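Local coordinates for protein nitrite oxidoreductase subunit A (Kuenenia stuttgartiensis, PDB 7B04) that belongs to the molybdopterin oxidoreductase family and holds two MD1 molecules, a molybdenum atom and an iron/sulfur cluster in a three-chain assembly, at residues G118-R123 with A927-N932; M1018-W1023 with S1055-T1060; G953-H958 with L1001-K1006. All coordinates share one frame; numbering follows the deposited sequence.

Contact 1 of 3, residues G118-R123 with A927-N932; sequences GYTFHR and AVTDWN. With SF4 (iron/sulfur cluster), chain C.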
loop_
_atom_site.group_PDB
_atom_site.type_symbol
_atom_site.label_atom_id
_atom_site.label_comp_id
_atom_site.label_asym_id
_atom_site.label_seq_id
_atom_site.Cartn_x
_atom_site.Cartn_y
_atom_site.Cartn_z
ATOM N N GLY B 118 -4.704 5.804 2.583
ATOM C CA GLY B 118 -5.598 6.917 2.842
ATOM C C GLY B 118 -6.859 6.487 3.564
ATOM O O GLY B 118 -7.368 7.206 4.428
ATOM N N TYR B 119 -7.381 5.304 3.220
ATOM C CA TYR B 119 -8.609 4.811 3.835
ATOM C C TYR B 119 -8.428 4.414 5.293
ATOM O O TYR B 119 -9.406 4.432 6.048
ATOM C CB TYR B 119 -9.163 3.621 3.046
ATOM C CG TYR B 119 -10.068 4.028 1.910
ATOM C CD1 TYR B 119 -10.147 5.343 1.502
ATOM C CD2 TYR B 119 -10.860 3.101 1.261
ATOM C CE1 TYR B 119 -10.974 5.729 0.466
ATOM C CE2 TYR B 119 -11.691 3.478 0.230
ATOM C CZ TYR B 119 -11.744 4.792 -0.167
ATOM O OH TYR B 119 -12.573 5.173 -1.197
ATOM N N THR B 120 -7.214 4.066 5.713
ATOM C CA THR B 120 -6.977 3.603 7.077
ATOM C C THR B 120 -6.210 4.618 7.914
ATOM O O THR B 120 -5.597 4.246 8.921
ATOM C CB THR B 120 -6.251 2.252 7.071
ATOM O OG1 THR B 120 -4.855 2.455 6.828
ATOM C CG2 THR B 120 -6.827 1.339 6.011
ATOM N N PHE B 121 -6.212 5.890 7.512
ATOM C CA PHE B 121 -5.476 6.900 8.272
ATOM C C PHE B 121 -6.075 7.117 9.656
ATOM O O PHE B 121 -5.353 7.413 10.614
ATOM C CB PHE B 121 -5.446 8.223 7.518
ATOM C CG PHE B 121 -4.712 9.301 8.251
ATOM C CD1 PHE B 121 -3.427 9.076 8.721
ATOM C CD2 PHE B 121 -5.314 10.513 8.507
ATOM C CE1 PHE B 121 -2.754 10.062 9.407
ATOM C CE2 PHE B 121 -4.644 11.500 9.192
ATOM C CZ PHE B 121 -3.365 11.274 9.643
ATOM N N HIS B 122 -7.394 6.985 9.783
ATOM C CA HIS B 122 -8.046 7.164 11.082
ATOM C C HIS B 122 -7.675 6.064 12.056
ATOM O O HIS B 122 -7.747 6.271 13.273
ATOM C CB HIS B 122 -9.558 7.252 10.915
ATOM C CG HIS B 122 -10.179 6.030 10.295
ATOM N ND1 HIS B 122 -9.972 5.673 8.974
ATOM C CD2 HIS B 122 -11.017 5.100 10.813
ATOM C CE1 HIS B 122 -10.654 4.578 8.711
ATOM N NE2 HIS B 122 -11.295 4.212 9.807
ATOM N N ARG B 123 -7.322 4.886 11.549
ATOM C CA ARG B 123 -6.801 3.844 12.431
ATOM C C ARG B 123 -5.501 4.273 13.092
ATOM O O ARG B 123 -5.173 3.819 14.193
ATOM C CB ARG B 123 -6.589 2.552 11.638
ATOM C CG ARG B 123 -7.611 1.503 11.943
ATOM C CD ARG B 123 -7.286 0.836 13.257
ATOM N NE ARG B 123 -8.436 0.168 13.845
ATOM C CZ ARG B 123 -8.567 -1.149 13.884
ATOM N NH1 ARG B 123 -9.661 -1.700 14.384
ATOM N NH2 ARG B 123 -7.624 -1.913 13.355
ATOM N N ALA B 927 3.298 1.240 8.125
ATOM C CA ALA B 927 4.104 0.028 8.219
ATOM C C ALA B 927 3.733 -0.774 9.450
ATOM O O ALA B 927 4.061 -1.962 9.533
ATOM C CB ALA B 927 5.598 0.368 8.264
ATOM N N VAL B 928 3.078 -0.136 10.414
ATOM C CA VAL B 928 2.726 -0.781 11.671
ATOM C C VAL B 928 1.232 -0.775 11.948
ATOM O O VAL B 928 0.785 -1.502 12.849
ATOM C CB VAL B 928 3.477 -0.126 12.845
ATOM C CG1 VAL B 928 2.734 1.108 13.343
ATOM C CG2 VAL B 928 3.635 -1.103 13.916
ATOM N N THR B 929 0.448 0.008 11.214
ATOM C CA THR B 929 -1.000 0.006 11.369
ATOM C C THR B 929 -1.558 -1.375 11.072
ATOM O O THR B 929 -1.333 -1.913 9.985
ATOM C CB THR B 929 -1.610 1.041 10.435
ATOM O OG1 THR B 929 -0.950 2.293 10.645
ATOM C CG2 THR B 929 -3.099 1.194 10.705
ATOM N N ASP B 930 -2.314 -1.928 12.024
ATOM C CA ASP B 930 -2.671 -3.344 11.983
ATOM C C ASP B 930 -3.244 -3.755 10.629
ATOM O O ASP B 930 -2.802 -4.743 10.035
ATOM C CB ASP B 930 -3.652 -3.668 13.108
ATOM C CG ASP B 930 -4.888 -2.807 13.067
ATOM O OD1 ASP B 930 -4.972 -1.908 12.201
ATOM O OD2 ASP B 930 -5.782 -3.024 13.909
ATOM N N TRP B 931 -4.220 -3.000 10.118
ATOM C CA TRP B 931 -4.878 -3.381 8.870
ATOM C C TRP B 931 -3.880 -3.468 7.719
ATOM O O TRP B 931 -3.844 -4.465 6.990
ATOM C CB TRP B 931 -5.996 -2.390 8.545
ATOM C CG TRP B 931 -7.209 -2.558 9.409
ATOM C CD1 TRP B 931 -7.493 -3.612 10.227
ATOM C CD2 TRP B 931 -8.301 -1.640 9.542
ATOM N NE1 TRP B 931 -8.695 -3.409 10.861
ATOM C CE2 TRP B 931 -9.211 -2.205 10.458
ATOM C CE3 TRP B 931 -8.598 -0.397 8.977
ATOM C CZ2 TRP B 931 -10.397 -1.570 10.820
ATOM C CZ3 TRP B 931 -9.776 0.232 9.337
ATOM C CH2 TRP B 931 -10.660 -0.355 10.250
ATOM N N ASN B 932 -3.055 -2.433 7.545
ATOM C CA ASN B 932 -2.052 -2.468 6.484
ATOM C C ASN B 932 -0.908 -3.408 6.835
ATOM O O ASN B 932 -0.285 -3.995 5.942
ATOM C CB ASN B 932 -1.519 -1.060 6.217
ATOM C CG ASN B 932 -2.598 -0.107 5.748
ATOM O OD1 ASN B 932 -2.961 0.832 6.456
ATOM N ND2 ASN B 932 -3.122 -0.347 4.554
HETATM FE FE1 SF4 C . -1.064 9.064 -0.607
HETATM FE FE2 SF4 C . -3.042 9.897 1.083
HETATM FE FE3 SF4 C . -3.394 7.646 -0.432
HETATM FE FE4 SF4 C . -3.383 10.100 -1.630
HETATM S S1 SF4 C . -4.888 9.326 -0.107
HETATM S S2 SF4 C . -2.293 8.227 -2.339
HETATM S S3 SF4 C . -1.843 11.193 -0.361
HETATM S S4 SF4 C . -1.849 7.959 1.219
#
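Arg-123 and Trp-931 form the aromatic part of this contact. The guanidinium of Arg-123 lies flat on one face of the indole, with planes at 30° and centres 4.1 Å apart. This is an off-centre cation-pi stack. Further back along the same side chain, Arg-123 CG makes a CH-pi contact over the face of the six-membered ring of Trp-931, 3.7 Å from its centroid. With CG already over the ring, the bend at chi2 (-78°) brings the charged end back over the same indole.

One polar bond crosses between the segments. Thr-120 OG1 donates to Asn-932 OD1 at 2.5 Å, in the carbonyl plane and on a lone pair. Chi1 of Thr-120 (79°) sets OG1 between the backbone N and the carbonyl carbon. The other branch, CG2, meets the edge of Trp-931 in the ring plane, 3.9 Å from CE3. The salt bridge between Arg-123 NH2 and Asp-930 OD2 is doubtful, because the two atoms are modelled too close.

Apolar packing is slight. Arg-123 CB touches Thr-929 CG2 at 3.9 Å, just before helix 930-935 starts. His-122 approaches the indole obliquely, with its NE2 4.3 Å from Trp-931 CZ3.

Other chains close over the contact. Arg-123 NH1 has a salt bridge to Asp-193 of subunit C, and its guanidinium also makes a cation-pi contact with Phe-195 there. In subunit B, Met-43 packs on Thr-120 and Lys-46 on Trp-931.

Gly-118, at the start of segment 118-123, lies by the iron/sulfur cluster, its N 3.8 Å from FE3. Thr-120 and Arg-123 of that segment meet the start of helix 930-935, at a buried three-subunit junction beside the cluster site.

Contact 2 of 3, residues M1018-W1023 with S1055-T1060; sequences MKHSAW and SQQSIT. With MD1 (phosphoric acid 4-(2-amino-4-oxo-3,4,5,6,-tetrahydro-pteridin-6-yl)-2-hydroxy-3,4-dimercapto-but-3-en-yl ester guanylate ester), chain D.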
loop_
_atom_site.group_PDB
_atom_site.type_symbol
_atom_site.label_atom_id
_atom_site.label_comp_id
_atom_site.label_asym_id
_atom_site.label_seq_id
_atom_site.Cartn_x
_atom_site.Cartn_y
_atom_site.Cartn_z
ATOM N N MET B 1018 13.569 -6.837 0.036
ATOM C CA MET B 1018 12.861 -6.449 1.245
ATOM C C MET B 1018 12.230 -5.092 0.993
ATOM O O MET B 1018 12.898 -4.185 0.493
ATOM C CB MET B 1018 13.802 -6.372 2.455
ATOM C CG MET B 1018 14.501 -7.673 2.807
ATOM S SD MET B 1018 15.455 -7.547 4.334
ATOM C CE MET B 1018 16.819 -6.516 3.806
ATOM N N LYS B 1019 10.956 -4.944 1.336
ATOM C CA LYS B 1019 10.321 -3.650 1.150
ATOM C C LYS B 1019 10.902 -2.674 2.166
ATOM O O LYS B 1019 11.330 -3.057 3.258
ATOM C CB LYS B 1019 8.802 -3.766 1.269
ATOM C CG LYS B 1019 8.161 -4.445 0.061
ATOM C CD LYS B 1019 8.428 -3.653 -1.214
ATOM C CE LYS B 1019 7.702 -4.248 -2.410
ATOM N NZ LYS B 1019 8.040 -3.563 -3.689
ATOM N N HIS B 1020 10.921 -1.401 1.800
ATOM C CA HIS B 1020 11.630 -0.398 2.582
ATOM C C HIS B 1020 10.760 0.093 3.730
ATOM O O HIS B 1020 9.538 0.184 3.592
ATOM C CB HIS B 1020 12.034 0.785 1.697
ATOM C CG HIS B 1020 12.556 1.955 2.473
ATOM N ND1 HIS B 1020 13.614 1.843 3.348
ATOM C CD2 HIS B 1020 12.176 3.255 2.507
ATOM C CE1 HIS B 1020 13.856 3.018 3.898
ATOM N NE2 HIS B 1020 13.002 3.894 3.402
ATOM N N SER B 1021 11.392 0.352 4.885
ATOM C CA SER B 1021 10.679 0.935 6.024
ATOM C C SER B 1021 9.556 0.188 6.722
ATOM O O SER B 1021 8.363 0.408 6.489
ATOM C CB SER B 1021 10.171 2.307 5.700
ATOM O OG SER B 1021 11.095 3.286 6.110
ATOM N N ALA B 1022 9.973 -0.775 7.508
ATOM C CA ALA B 1022 9.253 -1.196 8.689
ATOM C C ALA B 1022 9.835 -0.508 9.931
ATOM O O ALA B 1022 10.918 0.081 9.886
ATOM C CB ALA B 1022 9.340 -2.706 8.771
ATOM N N TRP B 1023 9.103 -0.552 11.049
ATOM C CA TRP B 1023 9.618 0.055 12.274
ATOM C C TRP B 1023 10.748 -0.815 12.817
ATOM O O TRP B 1023 10.551 -1.998 13.111
ATOM C CB TRP B 1023 8.506 0.231 13.313
ATOM C CG TRP B 1023 7.551 1.350 12.978
ATOM C CD1 TRP B 1023 7.367 1.913 11.752
ATOM C CD2 TRP B 1023 6.664 2.045 13.872
ATOM N NE1 TRP B 1023 6.425 2.906 11.819
ATOM C CE2 TRP B 1023 5.977 3.008 13.109
ATOM C CE3 TRP B 1023 6.381 1.942 15.237
ATOM C CZ2 TRP B 1023 5.029 3.865 13.663
ATOM C CZ3 TRP B 1023 5.437 2.793 15.786
ATOM C CH2 TRP B 1023 4.775 3.744 14.999
ATOM N N SER B 1055 16.909 -4.759 11.291
ATOM C CA SER B 1055 16.065 -4.023 10.363
ATOM C C SER B 1055 16.591 -4.224 8.952
ATOM O O SER B 1055 17.686 -4.749 8.741
ATOM C CB SER B 1055 16.011 -2.533 10.713
ATOM O OG SER B 1055 15.305 -1.811 9.721
ATOM N N GLN B 1056 15.800 -3.768 7.980
ATOM C CA GLN B 1056 16.254 -3.742 6.596
ATOM C C GLN B 1056 17.428 -2.795 6.405
ATOM O O GLN B 1056 18.065 -2.827 5.345
ATOM C CB GLN B 1056 15.100 -3.345 5.671
ATOM C CG GLN B 1056 14.940 -1.845 5.494
ATOM C CD GLN B 1056 14.192 -1.197 6.641
ATOM O OE1 GLN B 1056 13.945 -1.822 7.672
ATOM N NE2 GLN B 1056 13.837 0.070 6.473
ATOM N N GLN B 1057 17.728 -1.960 7.399
ATOM C CA GLN B 1057 18.874 -1.067 7.358
ATOM C C GLN B 1057 20.101 -1.660 8.044
ATOM O O GLN B 1057 21.064 -0.933 8.304
ATOM C CB GLN B 1057 18.523 0.265 8.030
ATOM C CG GLN B 1057 17.449 1.147 7.377
ATOM C CD GLN B 1057 17.741 1.578 5.947
ATOM O OE1 GLN B 1057 18.227 0.808 5.122
ATOM N NE2 GLN B 1057 17.453 2.840 5.657
ATOM N N SER B 1058 20.088 -2.959 8.349
ATOM C CA SER B 1058 21.277 -3.628 8.864
ATOM C C SER B 1058 22.261 -4.021 7.772
ATOM O O SER B 1058 23.421 -4.315 8.081
ATOM C CB SER B 1058 20.878 -4.874 9.661
ATOM O OG SER B 1058 20.121 -4.530 10.807
ATOM N N ILE B 1059 21.833 -4.030 6.512
ATOM C CA ILE B 1059 22.680 -4.462 5.404
ATOM C C ILE B 1059 22.821 -3.346 4.378
ATOM O O ILE B 1059 22.922 -3.605 3.173
ATOM C CB ILE B 1059 22.115 -5.744 4.763
ATOM C CG1 ILE B 1059 20.608 -5.610 4.515
ATOM C CG2 ILE B 1059 22.387 -6.945 5.655
ATOM C CD1 ILE B 1059 20.236 -5.112 3.133
ATOM N N THR B 1060 22.864 -2.103 4.845
ATOM C CA THR B 1060 22.872 -0.943 3.968
ATOM C C THR B 1060 23.940 0.037 4.430
ATOM O O THR B 1060 24.360 0.033 5.591
ATOM C CB THR B 1060 21.502 -0.260 3.948
ATOM O OG1 THR B 1060 21.469 0.729 2.913
ATOM C CG2 THR B 1060 21.250 0.405 5.270
HETATM P PB MD1 D . 10.780 9.830 5.511
HETATM O O3B MD1 D . 9.479 8.826 5.549
HETATM O O1B MD1 D . 11.539 9.662 6.804
HETATM O O2B MD1 D . 10.299 11.257 5.399
HETATM O O3A MD1 D . 11.790 9.519 4.239
HETATM C C10 MD1 D . 11.356 8.832 3.101
HETATM C C11 MD1 D . 12.503 7.909 2.593
HETATM O O11 MD1 D . 12.268 6.423 3.158
HETATM C C12 MD1 D . 12.598 7.946 1.263
HETATM S S12 MD1 D . 11.353 8.873 0.321
HETATM C C13 MD1 D . 13.706 7.266 0.405
HETATM S S13 MD1 D . 13.508 7.527 -1.383
HETATM C C14 MD1 D . 14.841 6.455 0.821
HETATM N N15 MD1 D . 14.478 4.965 0.359
HETATM C C16 MD1 D . 15.241 3.930 0.939
HETATM C C15 MD1 D . 15.150 2.563 0.361
HETATM O O14 MD1 D . 14.454 2.368 -0.578
HETATM N N17 MD1 D . 15.932 1.448 0.957
HETATM C C17 MD1 D . 16.834 1.703 2.183
HETATM N N16 MD1 D . 17.600 0.615 2.761
HETATM N N18 MD1 D . 16.937 3.086 2.778
HETATM C C20 MD1 D . 16.192 4.182 2.216
HETATM N N8 MD1 D . 16.318 5.446 2.812
HETATM C C7 MD1 D . 15.397 6.606 2.212
HETATM P PA MD1 D . 8.218 9.015 6.598
HETATM O O1A MD1 D . 6.954 8.437 6.011
HETATM O O2A MD1 D . 8.568 8.282 7.860
HETATM O "O5'" MD1 D . 7.957 10.577 7.046
HETATM C "C5'" MD1 D . 6.767 10.823 7.743
HETATM C "C4'" MD1 D . 7.029 10.875 9.288
HETATM O "O4'" MD1 D . 6.396 12.166 9.880
HETATM C "C1'" MD1 D . 5.082 11.699 10.576
HETATM N N9 MD1 D . 3.929 12.551 10.172
HETATM C C4 MD1 D . 3.909 13.817 10.552
HETATM N N3 MD1 D . 4.873 14.616 11.351
HETATM C C2 MD1 D . 4.592 16.019 11.622
HETATM N N2 MD1 D . 5.536 16.790 12.399
HETATM N N1 MD1 D . 3.393 16.644 11.124
HETATM C C6 MD1 D . 2.471 15.869 10.357
HETATM O O6 MD1 D . 1.483 16.376 9.945
HETATM C C5 MD1 D . 2.769 14.390 10.073
HETATM N N7 MD1 D . 2.103 13.456 9.404
HETATM C C8 MD1 D . 2.814 12.307 9.458
HETATM C "C2'" MD1 D . 4.909 10.490 10.219
HETATM O "O2'" MD1 D . 4.307 9.725 11.306
HETATM C "C3'" MD1 D . 6.426 9.915 9.880
HETATM O "O3'" MD1 D . 7.097 9.574 11.128
#
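Met-1018 and Gln-1056 bring their CA atoms within 6.9 Å, where two loops without regular helix or strand run past each other. Met-1018 and Ile-1059 reach toward each other tip to tip, with CE 3.8 Å from CD1. The bend at chi3 of Met-1018 (-72°) turns the methyl to this spot. The same CE also rests on Gln-1056 CB at 4.1 Å. Beyond CB, the Gln-1056 side chain bends at chi2 and its amide end reaches the backbone of Ser-1021.

Together the loops form one end of a pterin pocket in a molybdopterin oxidoreductase. The ring of His-1020 lies against the MD1 pterin, with C16 above the centre of one face. Ser-1021 OG sits over the opposite face, toward the rim. His-1020 NE2 donates to MD1 O11 at 2.6 Å, so the imidazole is held by its face and its edge.

Gln-1057 meets the pterin with both amide atoms. Its OE1 accepts from MD1 N16 at 2.5 Å, and its NE2 donates to MD1 N18 at 2.9 Å. Gln-1057 NE2 also lies at the edge of the His-1020 ring, 4.0 Å from CE1. Asp-681, Asn-659 and Thr-915 add further hydrogen bonds to MD1.

Contact 3 of 3, residues G953-H958 with L1001-K1006; sequences GEHQIH and LMLRAK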
loop_
_atom_site.group_PDB
_atom_site.type_symbol
_atom_site.label_atom_id
_atom_site.label_comp_id
_atom_site.label_asym_id
_atom_site.label_seq_id
_atom_site.Cartn_x
_atom_site.Cartn_y
_atom_site.Cartn_z
ATOM N N GLY B 953 1.788 -8.395 12.197
ATOM C CA GLY B 953 2.497 -8.665 10.961
ATOM C C GLY B 953 3.981 -8.763 11.248
ATOM O O GLY B 953 4.448 -8.402 12.334
ATOM N N GLU B 954 4.715 -9.351 10.299
ATOM C CA GLU B 954 6.176 -9.366 10.333
ATOM C C GLU B 954 6.712 -9.068 8.941
ATOM O O GLU B 954 6.092 -9.416 7.939
ATOM C CB GLU B 954 6.776 -10.678 10.855
ATOM C CG GLU B 954 6.009 -11.939 10.586
ATOM C CD GLU B 954 6.743 -13.147 11.115
ATOM O OE1 GLU B 954 7.981 -13.063 11.237
ATOM O OE2 GLU B 954 6.092 -14.167 11.427
ATOM N N HIS B 955 7.879 -8.435 8.891
ATOM C CA HIS B 955 8.511 -8.113 7.621
ATOM C C HIS B 955 9.174 -9.353 7.031
ATOM O O HIS B 955 9.615 -10.247 7.758
ATOM C CB HIS B 955 9.538 -7.000 7.828
ATOM C CG HIS B 955 9.816 -6.195 6.601
ATOM N ND1 HIS B 955 8.954 -5.228 6.133
ATOM C CD2 HIS B 955 10.876 -6.196 5.759
ATOM C CE1 HIS B 955 9.463 -4.677 5.046
ATOM N NE2 HIS B 955 10.630 -5.246 4.799
ATOM N N GLN B 956 9.235 -9.400 5.700
ATOM C CA GLN B 956 9.639 -10.595 4.971
ATOM C C GLN B 956 10.669 -10.248 3.903
ATOM O O GLN B 956 10.746 -9.111 3.429
ATOM C CB GLN B 956 8.429 -11.284 4.319
ATOM C CG GLN B 956 7.751 -10.454 3.235
ATOM C CD GLN B 956 6.494 -11.109 2.693
ATOM O OE1 GLN B 956 6.126 -12.208 3.103
ATOM N NE2 GLN B 956 5.828 -10.431 1.764
ATOM N N ILE B 957 11.471 -11.247 3.533
ATOM C CA ILE B 957 12.456 -11.124 2.463
ATOM C C ILE B 957 12.093 -12.083 1.336
ATOM O O ILE B 957 11.734 -13.240 1.579
ATOM C CB ILE B 957 13.896 -11.391 2.959
ATOM C CG1 ILE B 957 14.890 -11.220 1.807
ATOM C CG2 ILE B 957 14.027 -12.785 3.555
ATOM C CD1 ILE B 957 16.340 -11.288 2.231
ATOM N N HIS B 958 12.160 -11.588 0.102
ATOM C CA HIS B 958 11.882 -12.402 -1.071
ATOM C C HIS B 958 13.164 -13.079 -1.541
ATOM O O HIS B 958 14.212 -12.434 -1.638
ATOM C CB HIS B 958 11.311 -11.540 -2.197
ATOM C CG HIS B 958 9.901 -11.092 -1.970
ATOM N ND1 HIS B 958 8.843 -11.555 -2.721
ATOM C CD2 HIS B 958 9.374 -10.230 -1.069
ATOM C CE1 HIS B 958 7.725 -10.989 -2.300
ATOM N NE2 HIS B 958 8.020 -10.181 -1.298
ATOM N N LEU B 1001 19.900 -8.707 11.575
ATOM C CA LEU B 1001 18.537 -8.848 11.061
ATOM C C LEU B 1001 18.199 -10.326 10.855
ATOM O O LEU B 1001 18.959 -11.075 10.227
ATOM C CB LEU B 1001 18.308 -8.020 9.782
ATOM C CG LEU B 1001 17.040 -8.294 8.947
ATOM C CD1 LEU B 1001 15.805 -7.987 9.795
ATOM C CD2 LEU B 1001 16.973 -7.439 7.639
ATOM N N MET B 1002 17.025 -10.713 11.347
ATOM C CA MET B 1002 16.465 -12.058 11.256
ATOM C C MET B 1002 14.999 -11.898 10.891
ATOM O O MET B 1002 14.192 -11.475 11.727
ATOM C CB MET B 1002 16.589 -12.825 12.567
ATOM C CG MET B 1002 16.220 -14.284 12.412
ATOM S SD MET B 1002 16.537 -15.300 13.868
ATOM C CE MET B 1002 15.288 -14.638 14.956
ATOM N N LEU B 1003 14.685 -12.124 9.621
ATOM C CA LEU B 1003 13.320 -12.066 9.127
ATOM C C LEU B 1003 12.971 -13.364 8.407
ATOM O O LEU B 1003 13.831 -14.204 8.122
ATOM C CB LEU B 1003 13.135 -10.841 8.233
ATOM C CG LEU B 1003 13.580 -10.929 6.776
ATOM C CD1 LEU B 1003 13.200 -9.628 6.097
ATOM C CD2 LEU B 1003 15.073 -11.205 6.632
ATOM N N ARG B 1004 11.684 -13.501 8.098
ATOM C CA ARG B 1004 11.174 -14.657 7.378
ATOM C C ARG B 1004 11.481 -14.569 5.890
ATOM O O ARG B 1004 11.520 -13.485 5.303
ATOM C CB ARG B 1004 9.662 -14.783 7.562
ATOM C CG ARG B 1004 9.229 -15.409 8.873
ATOM C CD ARG B 1004 7.737 -15.670 8.841
ATOM N NE ARG B 1004 7.190 -16.185 10.094
ATOM C CZ ARG B 1004 7.074 -17.474 10.395
ATOM N NH1 ARG B 1004 7.488 -18.401 9.541
ATOM N NH2 ARG B 1004 6.548 -17.839 11.558
ATOM N N ALA B 1005 11.667 -15.736 5.279
ATOM C CA ALA B 1005 11.930 -15.863 3.856
ATOM C C ALA B 1005 10.648 -16.238 3.125
ATOM O O ALA B 1005 9.805 -16.970 3.648
ATOM C CB ALA B 1005 13.007 -16.917 3.592
ATOM N N LYS B 1006 10.508 -15.726 1.904
ATOM C CA LYS B 1006 9.325 -15.963 1.087
ATOM C C LYS B 1006 9.764 -16.410 -0.296
ATOM O O LYS B 1006 10.534 -15.708 -0.961
ATOM C CB LYS B 1006 8.460 -14.703 0.988
ATOM C CG LYS B 1006 7.321 -14.820 -0.013
ATOM C CD LYS B 1006 6.592 -13.500 -0.208
ATOM C CE LYS B 1006 5.575 -13.604 -1.337
ATOM N NZ LYS B 1006 4.875 -12.316 -1.599
#
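Glu-954, in the loop just before its strand, meets Arg-1004, where two parallel strands of a six-stranded mixed sheet pair. The first and last strands of the sheet also pair, consistent with the double-psi beta barrel known from this molybdopterin enzyme family. The short strand axes are 38° apart. Glu-954 OE2 takes Arg-1004 NE in a salt bridge of 2.7 Å. The nitrogen donates within the guanidinium plane, but it meets the oxygen from above the carboxylate plane. Each partner has a second anchor: Tyr-974 OH is hydrogen-bonded to Glu-954 OE1, and Asp-946 makes a salt bridge with Arg-1004 NH2.

His-955 comes next. Its ring lies alongside Leu-1003, with Leu-1003 CD1 at the ring edge, 4.2 Å from His-955 CD2.

Gln-956 pairs with Arg-1004. Its side chain crosses that of Lys-1006, and OE1 lies 3.6 Å from the lysine CD. The same OE1 accepts a hydrogen bond from the backbone N of Asn-938.

Ile-957 carries the regular parallel bonding. Its N donates to Arg-1004 O at 2.9 Å, and its O accepts from Lys-1006 N at 2.8 Å, so it grips the two residues flanking its partner Ala-1005. On the face shared with Ala-1005, Ile-957 CG2 packs on Leu-1003 CD2 at 3.6 Å. Chi1 of Ile-957 (-179°) sends CG1 opposite the backbone N and leaves CG2 to do the touching.

His-958 ends the segment beside Lys-1006, and the two side chains point the same way. ND1 of the histidine is hydrogen-bonded to Asn-1008, while NZ of the extended lysine donates to Glu-146 O of subunit B. On the way there, Lys-1006 CD passes over the face of the His-958 ring, 3.8 Å from its centroid.

How the contacts relate
Contacts 2 and 3 are the closest pair, with centres about 10 Å apart. Lys-1019 O and His-955 NE2 approach to 2.8 Å, and Met-1018 SD packs on Leu-1003 CD1 at 3.5 Å. Leu-1001 and Leu-1003 of strand 1001-1007 thus pack on Met-1018, two residues before His-1020. Contact 1 lies about 20 Å from each of the others, centre to centre. It touches contact 2 at Ala-927 CB and Ser-1021 O, 3.3 Å apart, and also at Val-928 and Trp-1023. Gly-118, in segment 118-123, lies by the iron/sulfur cluster. Contact 2 binds one of the two MD1; the Lys-1019 side chain lies about 5 Å from the other, and that of His-1020 about 7 Å from the molybdenum atom.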